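PDB 2Y8Y: CSE3 from Thermus thermophilus, which cleaves CRISPR precursor transcripts as an endoribonuclease and keeps hold of the processed crRNA. Local coordinates for residues N106-L111 with G115-L120; V127-R132 with V200-A205; G137-L142 with A194-G199. All blocks are in the same frame, centred on the assembly; numbering follows the deposited sequence.

In the fold
Contact 2 lies between contacts 1 and 3 in the part of the ferredoxin-like fold that binds the RNA. Contact 1 is the hairpin that reaches the RNA stem, about 10 Å from contact 2 between centres. The two touch where Trp129 NE1 lies 3.4 Å from Ala108 O. The centre of contact 3 is also about 10 Å from that of contact 2, and about 20 Å from that of contact 1. Contacts 2 and 3 meet through Val200 CG2 and Thr195 CG2, 3.7 Å apart. Along the RNA, contact 1 meets U1, G12 and U13, contact 2 holds G14 and G16, and contact 3 reaches G16 with a weak bond. Tyr27, inferred to stabilise the transition state, belongs to none of them.

Contact 1: residues N106-L111 with G115-L120. With nucleotides of chain B.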
loop_
_atom_site.group_PDB
_atom_site.type_symbol
_atom_site.label_atom_id
_atom_site.label_comp_id
_atom_site.label_asym_id
_atom_site.label_seq_id
_atom_site.Cartn_x
_atom_site.Cartn_y
_atom_site.Cartn_z
ATOM N N ASN A 106 -2.104 5.798 6.309
ATOM C CA ASN A 106 -1.873 6.880 7.268
ATOM C C ASN A 106 -3.007 7.885 7.135
ATOM O O ASN A 106 -2.857 8.897 6.455
ATOM C CB ASN A 106 -0.512 7.528 6.967
ATOM C CG ASN A 106 -0.203 8.740 7.832
ATOM O OD1 ASN A 106 0.187 9.786 7.311
ATOM N ND2 ASN A 106 -0.337 8.599 9.152
ATOM N N PRO A 107 -4.166 7.597 7.755
ATOM C CA PRO A 107 -5.291 8.530 7.630
ATOM C C PRO A 107 -4.889 9.894 8.167
ATOM O O PRO A 107 -4.361 9.995 9.277
ATOM C CB PRO A 107 -6.392 7.885 8.489
ATOM C CG PRO A 107 -6.023 6.395 8.532
ATOM C CD PRO A 107 -4.512 6.413 8.566
ATOM N N ALA A 108 -5.132 10.941 7.383
ATOM C CA ALA A 108 -4.584 12.257 7.679
ATOM C C ALA A 108 -5.457 13.354 7.108
ATOM O O ALA A 108 -6.351 13.101 6.300
ATOM C CB ALA A 108 -3.153 12.375 7.110
ATOM N N LYS A 109 -5.206 14.569 7.571
ATOM C CA LYS A 109 -5.801 15.779 7.008
ATOM C C LYS A 109 -4.746 16.865 7.033
ATOM O O LYS A 109 -3.790 16.802 7.812
ATOM C CB LYS A 109 -7.008 16.226 7.837
ATOM C CG LYS A 109 -6.623 16.709 9.230
ATOM C CD LYS A 109 -7.818 16.914 10.146
ATOM C CE LYS A 109 -8.658 18.094 9.739
ATOM N NZ LYS A 109 -9.662 18.389 10.808
ATOM N N ARG A 110 -4.904 17.866 6.177
ATOM C CA ARG A 110 -4.060 19.052 6.286
ATOM C C ARG A 110 -4.849 20.110 7.046
ATOM O O ARG A 110 -5.943 20.492 6.639
ATOM C CB ARG A 110 -3.629 19.576 4.909
ATOM C CG ARG A 110 -2.548 20.665 5.019
ATOM C CD ARG A 110 -1.995 21.108 3.654
ATOM N NE ARG A 110 -1.431 20.009 2.889
ATOM C CZ ARG A 110 -0.235 19.476 3.113
ATOM N NH1 ARG A 110 0.537 19.944 4.088
ATOM N NH2 ARG A 110 0.185 18.459 2.373
ATOM N N LEU A 111 -4.318 20.536 8.186
ATOM C CA LEU A 111 -4.981 21.556 8.979
ATOM C C LEU A 111 -5.057 22.879 8.229
ATOM O O LEU A 111 -4.051 23.383 7.730
ATOM C CB LEU A 111 -4.254 21.765 10.306
ATOM C CG LEU A 111 -4.227 20.557 11.242
ATOM C CD1 LEU A 111 -3.291 20.824 12.409
ATOM C CD2 LEU A 111 -5.621 20.227 11.738
ATOM N N GLY A 115 -1.433 24.534 7.845
ATOM C CA GLY A 115 -0.891 23.989 6.618
ATOM C C GLY A 115 -0.158 22.671 6.801
ATOM O O GLY A 115 0.435 22.161 5.852
ATOM N N LYS A 116 -0.182 22.131 8.020
ATOM C CA LYS A 116 0.543 20.887 8.296
ATOM C C LYS A 116 -0.359 19.677 8.165
ATOM O O LYS A 116 -1.479 19.683 8.670
ATOM C CB LYS A 116 1.128 20.890 9.707
ATOM C CG LYS A 116 2.078 22.052 9.989
ATOM C CD LYS A 116 3.191 22.115 8.953
ATOM C CE LYS A 116 4.182 23.224 9.264
ATOM N NZ LYS A 116 3.578 24.568 9.075
ATOM N N ARG A 117 0.140 18.635 7.508
ATOM C CA ARG A 117 -0.597 17.377 7.448
ATOM C C ARG A 117 -0.367 16.597 8.741
ATOM O O ARG A 117 0.776 16.384 9.161
ATOM C CB ARG A 117 -0.187 16.542 6.229
ATOM C CG ARG A 117 -1.135 15.397 5.924
ATOM C CD ARG A 117 -0.704 14.700 4.640
ATOM N NE ARG A 117 0.545 13.986 4.869
ATOM C CZ ARG A 117 1.634 14.117 4.118
ATOM N NH1 ARG A 117 1.633 14.937 3.065
ATOM N NH2 ARG A 117 2.731 13.435 4.438
ATOM N N VAL A 118 -1.462 16.190 9.376
ATOM C CA VAL A 118 -1.396 15.498 10.655
ATOM C C VAL A 118 -2.252 14.251 10.617
ATOM O O VAL A 118 -3.194 14.156 9.826
ATOM C CB VAL A 118 -1.875 16.395 11.810
ATOM C CG1 VAL A 118 -1.003 17.645 11.910
ATOM C CG2 VAL A 118 -3.367 16.780 11.647
ATOM N N ALA A 119 -1.937 13.289 11.471
ATOM C CA ALA A 119 -2.730 12.068 11.512
ATOM C C ALA A 119 -4.090 12.319 12.143
ATOM O O ALA A 119 -4.240 13.136 13.055
ATOM C CB ALA A 119 -1.981 10.972 12.271
ATOM N N LEU A 120 -5.098 11.608 11.657
ATOM C CA LEU A 120 -6.396 11.628 12.299
ATOM C C LEU A 120 -6.312 10.831 13.583
ATOM O O LEU A 120 -5.611 9.818 13.647
ATOM C CB LEU A 120 -7.447 11.026 11.366
ATOM C CG LEU A 120 -7.621 11.828 10.078
ATOM C CD1 LEU A 120 -8.618 11.140 9.139
ATOM C CD2 LEU A 120 -8.091 13.242 10.385
ATOM P P G B 12 -9.696 21.828 9.221
ATOM O OP1 G B 12 -10.431 20.635 9.720
ATOM O OP2 G B 12 -8.317 22.062 9.690
ATOM O "O5'" G B 12 -9.747 21.861 7.637
ATOM C "C5'" G B 12 -9.022 20.918 6.875
ATOM C "C4'" G B 12 -9.399 21.001 5.429
ATOM O "O4'" G B 12 -8.965 22.270 4.885
ATOM C "C3'" G B 12 -8.757 19.987 4.510
ATOM O "O3'" G B 12 -9.372 18.724 4.593
ATOM C "C2'" G B 12 -8.921 20.655 3.155
ATOM O "O2'" G B 12 -10.267 20.559 2.719
ATOM C "C1'" G B 12 -8.646 22.108 3.521
ATOM N N9 G B 12 -7.239 22.474 3.326
ATOM C C8 G B 12 -6.260 22.632 4.278
ATOM N N7 G B 12 -5.115 22.989 3.762
ATOM C C5 G B 12 -5.384 23.095 2.399
ATOM C C6 G B 12 -4.545 23.465 1.326
ATOM O O6 G B 12 -3.349 23.785 1.374
ATOM N N1 G B 12 -5.238 23.420 0.112
ATOM C C2 G B 12 -6.560 23.096 -0.060
ATOM N N2 G B 12 -7.056 23.125 -1.313
ATOM N N3 G B 12 -7.352 22.755 0.937
ATOM C C4 G B 12 -6.691 22.780 2.116
ATOM O "O5'" U B 1 0.589 20.111 13.073
ATOM C "C5'" U B 1 1.269 20.696 14.181
ATOM C "C4'" U B 1 2.307 19.765 14.738
ATOM O "O4'" U B 1 1.788 19.158 15.935
ATOM C "C3'" U B 1 2.711 18.636 13.802
ATOM O "O3'" U B 1 4.124 18.494 13.781
ATOM C "C2'" U B 1 2.052 17.372 14.367
ATOM O "O2'" U B 1 2.936 16.279 14.527
ATOM C "C1'" U B 1 1.447 17.806 15.710
ATOM N N1 U B 1 -0.025 17.727 15.721
ATOM C C2 U B 1 -0.616 16.540 15.342
ATOM O O2 U B 1 0.013 15.535 15.042
ATOM N N3 U B 1 -1.989 16.560 15.351
ATOM C C4 U B 1 -2.814 17.618 15.666
ATOM O O4 U B 1 -4.033 17.456 15.615
ATOM C C5 U B 1 -2.125 18.820 16.026
ATOM C C6 U B 1 -0.788 18.829 16.030
ATOM P P U B 13 -8.595 17.408 4.135
ATOM O OP1 U B 13 -9.405 16.257 4.595
ATOM O OP2 U B 13 -7.197 17.515 4.577
ATOM O "O5'" U B 13 -8.617 17.500 2.548
ATOM C "C5'" U B 13 -9.805 17.306 1.814
ATOM C "C4'" U B 13 -9.542 17.483 0.346
ATOM O "O4'" U B 13 -9.121 18.847 0.084
ATOM C "C3'" U B 13 -8.403 16.665 -0.224
ATOM O "O3'" U B 13 -8.735 15.310 -0.419
ATOM C "C2'" U B 13 -8.085 17.428 -1.502
ATOM O "O2'" U B 13 -9.113 17.242 -2.469
ATOM C "C1'" U B 13 -8.176 18.856 -0.977
ATOM N N1 U B 13 -6.872 19.303 -0.454
ATOM C C2 U B 13 -5.975 19.806 -1.371
ATOM O O2 U B 13 -6.237 19.905 -2.556
ATOM N N3 U B 13 -4.757 20.194 -0.882
ATOM C C4 U B 13 -4.355 20.106 0.440
ATOM O O4 U B 13 -3.225 20.489 0.729
ATOM C C5 U B 13 -5.325 19.548 1.338
ATOM C C6 U B 13 -6.524 19.163 0.880
HETATM O O HOH W 1 0.362 12.286 7.199
HETATM O O HOH W 2 2.913 11.057 6.285
HETATM O O HOH W 3 -4.378 8.192 11.499
HETATM O O HOH W 4 2.896 18.848 5.408
#
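Gly115 is tied to the first segment through both its N-H and its carbonyl: N donates to Leu111 O, and O takes Arg110 NH1 at 2.8 Å. That oxygen lies in the guanidinium plane, which the bend in the arginine chain (chi3 -58°) turns back across the strands. The same group presents NE to O4 of U13 of chain B and NH2 to a guanine O6. Lys116 O accepts the N-H of Leu111. Arg117 lies on the same face as Arg110, its CG against Ala108 CB at 3.8 Å; two waters link its NE and NH2 to Asn106 OD1, while NH1 bonds to a guanine O6. Asn106 ND2 donates to Gln176 O. The two guanidinium planes stand 76° apart. This is an antiparallel beta hairpin pushed into the major groove of the RNA stem, where its arginines meet base edges and Arg110 N binds OP2 of U13 (2.8 Å). Val118 and Lys109 form the hydrogen-bonded pair, Val118 N to Lys109 O at 2.9 Å and Lys109 N to Val118 O at 3.1 Å. Val118 CG2 packs against Leu111 CG; CB lies against the U1 base, and CG1 between that base and O5'. Ala119 passes its CA-H over Pro107 O, the oxygen that also takes Leu120 N at 3.0 Å. Leu120 CD2 crosses Lys109 at CD (3.7 Å), on the side chain whose NZ reaches OP1 of G12 at 2.6 Å.

Contact 2: residues V127-R132 with V200-A205; sequences VAWLER and VGPGKA. With nucleotides of chain B.
A tryptophan here meets bare backbone: the indole of Trp129 points its benzo edge at Gly201, whose CA lies near the ring plane, 3.9 Å from CZ2. The loop carrying Gly201 is the glycine-rich one that in the Cas6 family follows the second helix of the C-terminal ferredoxin-like domain, and Trp129 sits on that domain's first helix, 123-136. The side chain leaves the helix with CG anti to the backbone N (chi1 178°), and that extension carries the ring across to the loop. Val200 CG1 approaches CH2 obliquely at 4.0 Å, while Pro202 CD stands farther off from CZ2. Ala105 and Pro107 of strand 98-110 and Leu120 also touch the indole, so it is wedged between sheet and loop. Both segments then turn a positive group to the RNA, chain B. One helical turn on, Arg132 brings NH1 to OP1 of G14 at 2.8 Å, with the oxygen in the guanidinium plane; the NH2 bond to the same oxygen is weak. Lys204 folds its ammonium back over its own loop, so that NZ donates to Gly201 O at 2.7 Å, from above the carbonyl plane, and to OP2 of G16 at 2.8 Å.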
loop_
_atom_site.group_PDB
_atom_site.type_symbol
_atom_site.label_atom_id
_atom_site.label_comp_id
_atom_site.label_asym_id
_atom_site.label_seq_id
_atom_site.Cartn_x
_atom_site.Cartn_y
_atom_site.Cartn_z
ATOM N N VAL A 127 -12.051 5.566 9.968
ATOM C CA VAL A 127 -13.028 4.893 9.106
ATOM C C VAL A 127 -13.685 5.868 8.123
ATOM O O VAL A 127 -13.840 5.552 6.942
ATOM C CB VAL A 127 -14.084 4.143 9.927
ATOM C CG1 VAL A 127 -15.201 3.638 9.020
ATOM C CG2 VAL A 127 -13.429 2.972 10.651
ATOM N N ALA A 128 -14.044 7.060 8.590
ATOM C CA ALA A 128 -14.639 8.056 7.701
ATOM C C ALA A 128 -13.664 8.447 6.594
ATOM O O ALA A 128 -14.058 8.645 5.438
ATOM C CB ALA A 128 -15.092 9.290 8.494
ATOM N N TRP A 129 -12.393 8.573 6.956
ATOM C CA TRP A 129 -11.358 8.880 5.988
ATOM C C TRP A 129 -11.312 7.779 4.924
ATOM O O TRP A 129 -11.315 8.061 3.721
ATOM C CB TRP A 129 -10.006 9.008 6.695
ATOM C CG TRP A 129 -8.827 9.271 5.776
ATOM C CD1 TRP A 129 -8.385 10.494 5.370
ATOM C CD2 TRP A 129 -7.943 8.310 5.185
ATOM N NE1 TRP A 129 -7.284 10.361 4.562
ATOM C CE2 TRP A 129 -6.986 9.024 4.435
ATOM C CE3 TRP A 129 -7.873 6.908 5.204
ATOM C CZ2 TRP A 129 -5.971 8.399 3.709
ATOM C CZ3 TRP A 129 -6.847 6.277 4.483
ATOM C CH2 TRP A 129 -5.916 7.029 3.747
ATOM N N LEU A 130 -11.268 6.522 5.354
ATOM C CA LEU A 130 -11.227 5.412 4.400
ATOM C C LEU A 130 -12.439 5.482 3.474
ATOM O O LEU A 130 -12.305 5.324 2.262
ATOM C CB LEU A 130 -11.221 4.077 5.136
ATOM C CG LEU A 130 -11.262 2.857 4.218
ATOM C CD1 LEU A 130 -9.957 2.702 3.423
ATOM C CD2 LEU A 130 -11.512 1.667 5.092
ATOM N N GLU A 131 -13.623 5.714 4.038
ATOM C CA GLU A 131 -14.831 5.768 3.213
ATOM C C GLU A 131 -14.729 6.863 2.164
ATOM O O GLU A 131 -15.093 6.657 0.993
ATOM C CB GLU A 131 -16.077 5.973 4.073
ATOM C CG GLU A 131 -16.417 4.758 4.906
ATOM C CD GLU A 131 -17.467 5.037 5.965
ATOM O OE1 GLU A 131 -17.645 6.217 6.334
ATOM O OE2 GLU A 131 -18.090 4.064 6.446
ATOM N N ARG A 132 -14.261 8.035 2.571
ATOM C CA ARG A 132 -14.132 9.152 1.644
ATOM C C ARG A 132 -13.090 8.861 0.557
ATOM O O ARG A 132 -13.325 9.137 -0.617
ATOM C CB ARG A 132 -13.765 10.438 2.403
ATOM C CG ARG A 132 -13.726 11.671 1.528
ATOM C CD ARG A 132 -13.318 12.927 2.300
ATOM N NE ARG A 132 -11.973 12.825 2.866
ATOM C CZ ARG A 132 -10.852 12.893 2.153
ATOM N NH1 ARG A 132 -10.895 13.067 0.839
ATOM N NH2 ARG A 132 -9.678 12.790 2.757
ATOM N N VAL A 200 -3.280 4.797 -1.900
ATOM C CA VAL A 200 -4.226 5.600 -1.117
ATOM C C VAL A 200 -3.586 6.230 0.125
ATOM O O VAL A 200 -3.292 5.545 1.115
ATOM C CB VAL A 200 -5.426 4.746 -0.681
ATOM C CG1 VAL A 200 -6.430 5.598 0.090
ATOM C CG2 VAL A 200 -6.096 4.122 -1.903
ATOM N N GLY A 201 -3.406 7.547 0.080
ATOM C CA GLY A 201 -2.965 8.294 1.252
ATOM C C GLY A 201 -1.456 8.445 1.360
ATOM O O GLY A 201 -0.698 7.898 0.554
ATOM N N PRO A 202 -0.995 9.189 2.368
ATOM C CA PRO A 202 0.425 9.483 2.536
ATOM C C PRO A 202 1.239 8.282 3.015
ATOM O O PRO A 202 0.685 7.235 3.355
ATOM C CB PRO A 202 0.441 10.635 3.557
ATOM C CG PRO A 202 -0.904 10.645 4.198
ATOM C CD PRO A 202 -1.856 9.832 3.378
ATOM N N GLY A 203 2.558 8.440 3.021
ATOM C CA GLY A 203 3.445 7.376 3.468
ATOM C C GLY A 203 3.752 6.310 2.432
ATOM O O GLY A 203 4.178 5.213 2.794
ATOM N N LYS A 204 3.535 6.609 1.153
ATOM C CA LYS A 204 3.768 5.615 0.100
ATOM C C LYS A 204 5.228 5.168 0.034
ATOM O O LYS A 204 5.522 4.033 -0.378
ATOM C CB LYS A 204 3.290 6.139 -1.261
ATOM C CG LYS A 204 1.791 6.269 -1.336
ATOM C CD LYS A 204 1.373 6.799 -2.700
ATOM C CE LYS A 204 -0.109 7.112 -2.779
ATOM N NZ LYS A 204 -0.478 8.415 -2.134
ATOM N N ALA A 205 6.145 6.035 0.439
ATOM C CA ALA A 205 7.561 5.673 0.463
ATOM C C ALA A 205 7.967 5.038 1.796
ATOM O O ALA A 205 9.165 4.963 2.123
ATOM C CB ALA A 205 8.425 6.899 0.172
ATOM P P G B 14 -7.623 14.172 -0.217
ATOM O OP1 G B 14 -8.339 12.884 -0.291
ATOM O OP2 G B 14 -6.855 14.488 1.011
ATOM O "O5'" G B 14 -6.685 14.363 -1.476
ATOM C "C5'" G B 14 -7.199 14.181 -2.787
ATOM C "C4'" G B 14 -6.232 14.666 -3.827
ATOM O "O4'" G B 14 -6.006 16.095 -3.683
ATOM C "C3'" G B 14 -4.838 14.091 -3.756
ATOM O "O3'" G B 14 -4.761 12.771 -4.247
ATOM C "C2'" G B 14 -4.054 15.098 -4.576
ATOM O "O2'" G B 14 -4.341 14.952 -5.963
ATOM C "C1'" G B 14 -4.683 16.401 -4.077
ATOM N N9 G B 14 -3.951 16.903 -2.907
ATOM C C8 G B 14 -4.250 16.768 -1.567
ATOM N N7 G B 14 -3.317 17.274 -0.807
ATOM C C5 G B 14 -2.340 17.724 -1.688
ATOM C C6 G B 14 -1.088 18.352 -1.447
ATOM O O6 G B 14 -0.567 18.645 -0.365
ATOM N N1 G B 14 -0.414 18.627 -2.634
ATOM C C2 G B 14 -0.889 18.338 -3.898
ATOM N N2 G B 14 -0.103 18.683 -4.928
ATOM N N3 G B 14 -2.057 17.762 -4.135
ATOM C C4 G B 14 -2.717 17.484 -2.990
ATOM P P G B 16 1.935 10.318 -4.599
ATOM O OP1 G B 16 2.146 9.085 -5.394
ATOM O OP2 G B 16 1.265 10.215 -3.271
ATOM O "O5'" G B 16 3.303 11.099 -4.420
ATOM C "C5'" G B 16 4.162 11.334 -5.521
ATOM C "C4'" G B 16 5.378 12.124 -5.106
ATOM O "O4'" G B 16 4.977 13.385 -4.514
ATOM C "C3'" G B 16 6.260 11.495 -4.037
ATOM O "O3'" G B 16 7.094 10.476 -4.546
ATOM C "C2'" G B 16 7.022 12.703 -3.515
ATOM O "O2'" G B 16 8.027 13.096 -4.438
ATOM C "C1'" G B 16 5.923 13.759 -3.521
ATOM N N9 G B 16 5.246 13.823 -2.214
ATOM C C8 G B 16 4.026 13.299 -1.853
ATOM N N7 G B 16 3.752 13.524 -0.595
ATOM C C5 G B 16 4.857 14.212 -0.103
ATOM C C6 G B 16 5.124 14.716 1.196
ATOM O O6 G B 16 4.419 14.659 2.215
ATOM N N1 G B 16 6.357 15.351 1.253
ATOM C C2 G B 16 7.219 15.495 0.193
ATOM N N2 G B 16 8.370 16.147 0.444
ATOM N N3 G B 16 6.980 15.026 -1.024
ATOM C C4 G B 16 5.786 14.405 -1.097
#

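Contact 3: residues G137-L142 with A194-G199; sequences GGFRLL and ATLRRG. With nucleotides of chain B.
Thr195 OG1 sits between two backbone carbonyls, Gly137 O across the contact at 2.7 Å and Arg191 O in its own helix. Both lie within hydrogen-bonding reach, and the hydroxyl has a single proton to offer. The position follows from the rotamer: with OG1 beside the backbone N (chi1 -62°), the oxygen can lean back toward the preceding helical turn and still face outward to Gly137. The approach is close enough that OG1 is also 3.1 Å from Gly137 CA, glycine backbone lying directly against the threonine head. Gly137 comes just where helix 123-136 stops. The stop is a Schellman motif with Gly138 at C-prime, in which Phe139 N returns to Leu134 O and Gly138 N to Glu135 O, and the chain then turns straight into strand 139-144. In the ferredoxin-like domain, the contact therefore sets the end of the first helix against the last turns of the second, helix 189-198.

Beside the polar contact lies an apolar one. The Phe139 ring turns its edge to the threonine, with CE2 4.0 Å from Thr195 CB and equally near the methyl CG2. At the tip of the ring, CZ meets Leu196 CD2 at 4.0 Å, obliquely, the leucine lying nearly perpendicular to the phenylalanine side chain. Leu184 and Val186 of strand 173-186 and Leu211 of the final strand also pack on the phenylalanine, so the ring lies between the sheet and helix 189-198. At the far end of this helix segment, Arg198 makes a weak bond from NH1 to OP1 of G16 of chain B. Threonine thus serves both surfaces: its methyl joins the hydrophobic packing, while its one hydroxyl lies between Gly137 O and Arg191 O with a single proton that cannot serve both fully at once.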
loop_
_atom_site.group_PDB
_atom_site.type_symbol
_atom_site.label_atom_id
_atom_site.label_comp_id
_atom_site.label_asym_id
_atom_site.label_seq_id
_atom_site.Cartn_x
_atom_site.Cartn_y
_atom_site.Cartn_z
ATOM N N GLY A 137 -12.243 7.677 -4.975
ATOM C CA GLY A 137 -11.428 6.831 -5.827
ATOM C C GLY A 137 -12.151 5.769 -6.636
ATOM O O GLY A 137 -11.488 4.908 -7.212
ATOM N N GLY A 138 -13.480 5.808 -6.682
ATOM C CA GLY A 138 -14.221 4.906 -7.559
ATOM C C GLY A 138 -14.684 3.601 -6.937
ATOM O O GLY A 138 -15.163 2.720 -7.647
ATOM N N PHE A 139 -14.539 3.475 -5.623
ATOM C CA PHE A 139 -15.010 2.313 -4.876
ATOM C C PHE A 139 -16.057 2.751 -3.851
ATOM O O PHE A 139 -16.338 3.940 -3.706
ATOM C CB PHE A 139 -13.843 1.688 -4.103
ATOM C CG PHE A 139 -12.758 1.047 -4.965
ATOM C CD1 PHE A 139 -12.969 -0.189 -5.553
ATOM C CD2 PHE A 139 -11.512 1.648 -5.101
ATOM C CE1 PHE A 139 -11.971 -0.801 -6.291
ATOM C CE2 PHE A 139 -10.505 1.031 -5.833
ATOM C CZ PHE A 139 -10.743 -0.192 -6.418
ATOM N N ARG A 140 -16.606 1.806 -3.104
ATOM C CA ARG A 140 -17.451 2.144 -1.954
ATOM C C ARG A 140 -17.407 0.980 -0.981
ATOM O O ARG A 140 -17.525 -0.163 -1.395
ATOM C CB ARG A 140 -18.902 2.414 -2.388
ATOM C CG ARG A 140 -19.785 3.020 -1.287
ATOM C CD ARG A 140 -21.198 3.352 -1.781
ATOM N NE ARG A 140 -21.199 4.187 -2.984
ATOM C CZ ARG A 140 -21.775 3.837 -4.129
ATOM N NH1 ARG A 140 -22.393 2.669 -4.217
ATOM N NH2 ARG A 140 -21.729 4.645 -5.178
ATOM N N LEU A 141 -17.256 1.247 0.314
ATOM C CA LEU A 141 -17.369 0.149 1.277
ATOM C C LEU A 141 -18.734 -0.525 1.193
ATOM O O LEU A 141 -19.757 0.131 0.956
ATOM C CB LEU A 141 -17.188 0.656 2.703
ATOM C CG LEU A 141 -15.800 0.905 3.242
ATOM C CD1 LEU A 141 -15.914 1.298 4.720
ATOM C CD2 LEU A 141 -14.949 -0.338 3.067
ATOM N N LEU A 142 -18.769 -1.834 1.408
ATOM C CA LEU A 142 -20.040 -2.538 1.526
ATOM C C LEU A 142 -20.590 -2.302 2.927
ATOM O O LEU A 142 -19.830 -2.034 3.852
ATOM C CB LEU A 142 -19.857 -4.039 1.305
ATOM C CG LEU A 142 -19.484 -4.485 -0.109
ATOM C CD1 LEU A 142 -19.645 -5.988 -0.260
ATOM C CD2 LEU A 142 -20.335 -3.754 -1.126
ATOM N N ALA A 194 -7.354 3.571 -11.469
ATOM C CA ALA A 194 -6.377 4.617 -11.159
ATOM C C ALA A 194 -6.015 4.609 -9.678
ATOM O O ALA A 194 -4.849 4.786 -9.308
ATOM C CB ALA A 194 -6.896 5.978 -11.581
ATOM N N THR A 195 -7.014 4.398 -8.824
ATOM C CA THR A 195 -6.768 4.312 -7.388
ATOM C C THR A 195 -5.828 3.148 -7.042
ATOM O O THR A 195 -4.894 3.318 -6.246
ATOM C CB THR A 195 -8.094 4.182 -6.629
ATOM O OG1 THR A 195 -8.876 5.352 -6.878
ATOM C CG2 THR A 195 -7.869 4.022 -5.125
ATOM N N LEU A 196 -6.056 1.974 -7.626
ATOM C CA LEU A 196 -5.156 0.845 -7.368
ATOM C C LEU A 196 -3.730 1.150 -7.807
ATOM O O LEU A 196 -2.778 0.779 -7.142
ATOM C CB LEU A 196 -5.645 -0.427 -8.063
ATOM C CG LEU A 196 -6.983 -1.009 -7.634
ATOM C CD1 LEU A 196 -7.241 -2.264 -8.443
ATOM C CD2 LEU A 196 -6.968 -1.371 -6.150
ATOM N N ARG A 197 -3.582 1.803 -8.956
ATOM C CA ARG A 197 -2.254 2.111 -9.477
ATOM C C ARG A 197 -1.540 3.209 -8.680
ATOM O O ARG A 197 -0.319 3.253 -8.649
ATOM C CB ARG A 197 -2.345 2.518 -10.954
ATOM C CG ARG A 197 -2.857 1.391 -11.851
ATOM C CD ARG A 197 -3.129 1.864 -13.287
ATOM N NE ARG A 197 -1.919 2.361 -13.932
ATOM C CZ ARG A 197 -0.998 1.594 -14.513
ATOM N NH1 ARG A 197 -1.136 0.271 -14.541
ATOM N NH2 ARG A 197 0.063 2.160 -15.054
ATOM N N ARG A 198 -2.299 4.128 -8.089
ATOM C CA ARG A 198 -1.713 5.262 -7.379
ATOM C C ARG A 198 -1.442 4.950 -5.927
ATOM O O ARG A 198 -0.483 5.460 -5.350
ATOM C CB ARG A 198 -2.656 6.465 -7.440
ATOM C CG ARG A 198 -2.268 7.636 -6.505
ATOM C CD ARG A 198 -0.868 8.221 -6.806
ATOM N NE ARG A 198 -0.800 8.713 -8.181
ATOM C CZ ARG A 198 0.323 8.836 -8.880
ATOM N NH1 ARG A 198 1.491 8.512 -8.341
ATOM N NH2 ARG A 198 0.277 9.277 -10.130
ATOM N N GLY A 199 -2.276 4.110 -5.331
ATOM C CA GLY A 199 -2.232 3.941 -3.888
ATOM C C GLY A 199 -3.115 4.968 -3.205
ATOM O O GLY A 199 -3.639 5.887 -3.843
ATOM P P G B 15 -3.682 11.746 -3.644
ATOM O OP1 G B 15 -3.928 10.439 -4.305
ATOM O OP2 G B 15 -3.750 11.814 -2.166
ATOM O "O5'" G B 15 -2.294 12.347 -4.124
ATOM C "C5'" G B 15 -1.934 12.320 -5.491
ATOM C "C4'" G B 15 -0.641 13.047 -5.735
ATOM O "O4'" G B 15 -0.728 14.420 -5.266
ATOM C "C3'" G B 15 0.575 12.527 -5.003
ATOM O "O3'" G B 15 1.064 11.308 -5.523
ATOM C "C2'" G B 15 1.528 13.697 -5.171
ATOM O "O2'" G B 15 1.967 13.790 -6.515
ATOM C "C1'" G B 15 0.571 14.862 -4.896
ATOM N N9 G B 15 0.574 15.196 -3.462
ATOM C C8 G B 15 -0.327 14.865 -2.479
ATOM N N7 G B 15 0.059 15.267 -1.295
ATOM C C5 G B 15 1.289 15.860 -1.513
ATOM C C6 G B 15 2.189 16.472 -0.607
ATOM O O6 G B 15 2.068 16.614 0.606
ATOM N N1 G B 15 3.334 16.944 -1.252
ATOM C C2 G B 15 3.583 16.828 -2.596
ATOM N N2 G B 15 4.747 17.343 -3.033
ATOM N N3 G B 15 2.750 16.273 -3.454
ATOM C C4 G B 15 1.632 15.807 -2.839
ATOM P P G B 16 1.935 10.318 -4.599
ATOM O OP1 G B 16 2.146 9.085 -5.394
ATOM O OP2 G B 16 1.265 10.215 -3.271
ATOM O "O5'" G B 16 3.303 11.099 -4.420
ATOM C "C5'" G B 16 4.162 11.334 -5.521
ATOM C "C4'" G B 16 5.378 12.124 -5.106
ATOM O "O4'" G B 16 4.977 13.385 -4.514
ATOM C "C3'" G B 16 6.260 11.495 -4.037
ATOM O "O3'" G B 16 7.094 10.476 -4.546
ATOM C "C2'" G B 16 7.022 12.703 -3.515
ATOM O "O2'" G B 16 8.027 13.096 -4.438
ATOM C "C1'" G B 16 5.923 13.759 -3.521
ATOM N N9 G B 16 5.246 13.823 -2.214
ATOM C C8 G B 16 4.026 13.299 -1.853
ATOM N N7 G B 16 3.752 13.524 -0.595
ATOM C C5 G B 16 4.857 14.212 -0.103
ATOM C C6 G B 16 5.124 14.716 1.196
ATOM O O6 G B 16 4.419 14.659 2.215
ATOM N N1 G B 16 6.357 15.351 1.253
ATOM C C2 G B 16 7.219 15.495 0.193
ATOM N N2 G B 16 8.370 16.147 0.444
ATOM N N3 G B 16 6.980 15.026 -1.024
ATOM C C4 G B 16 5.786 14.405 -1.097
#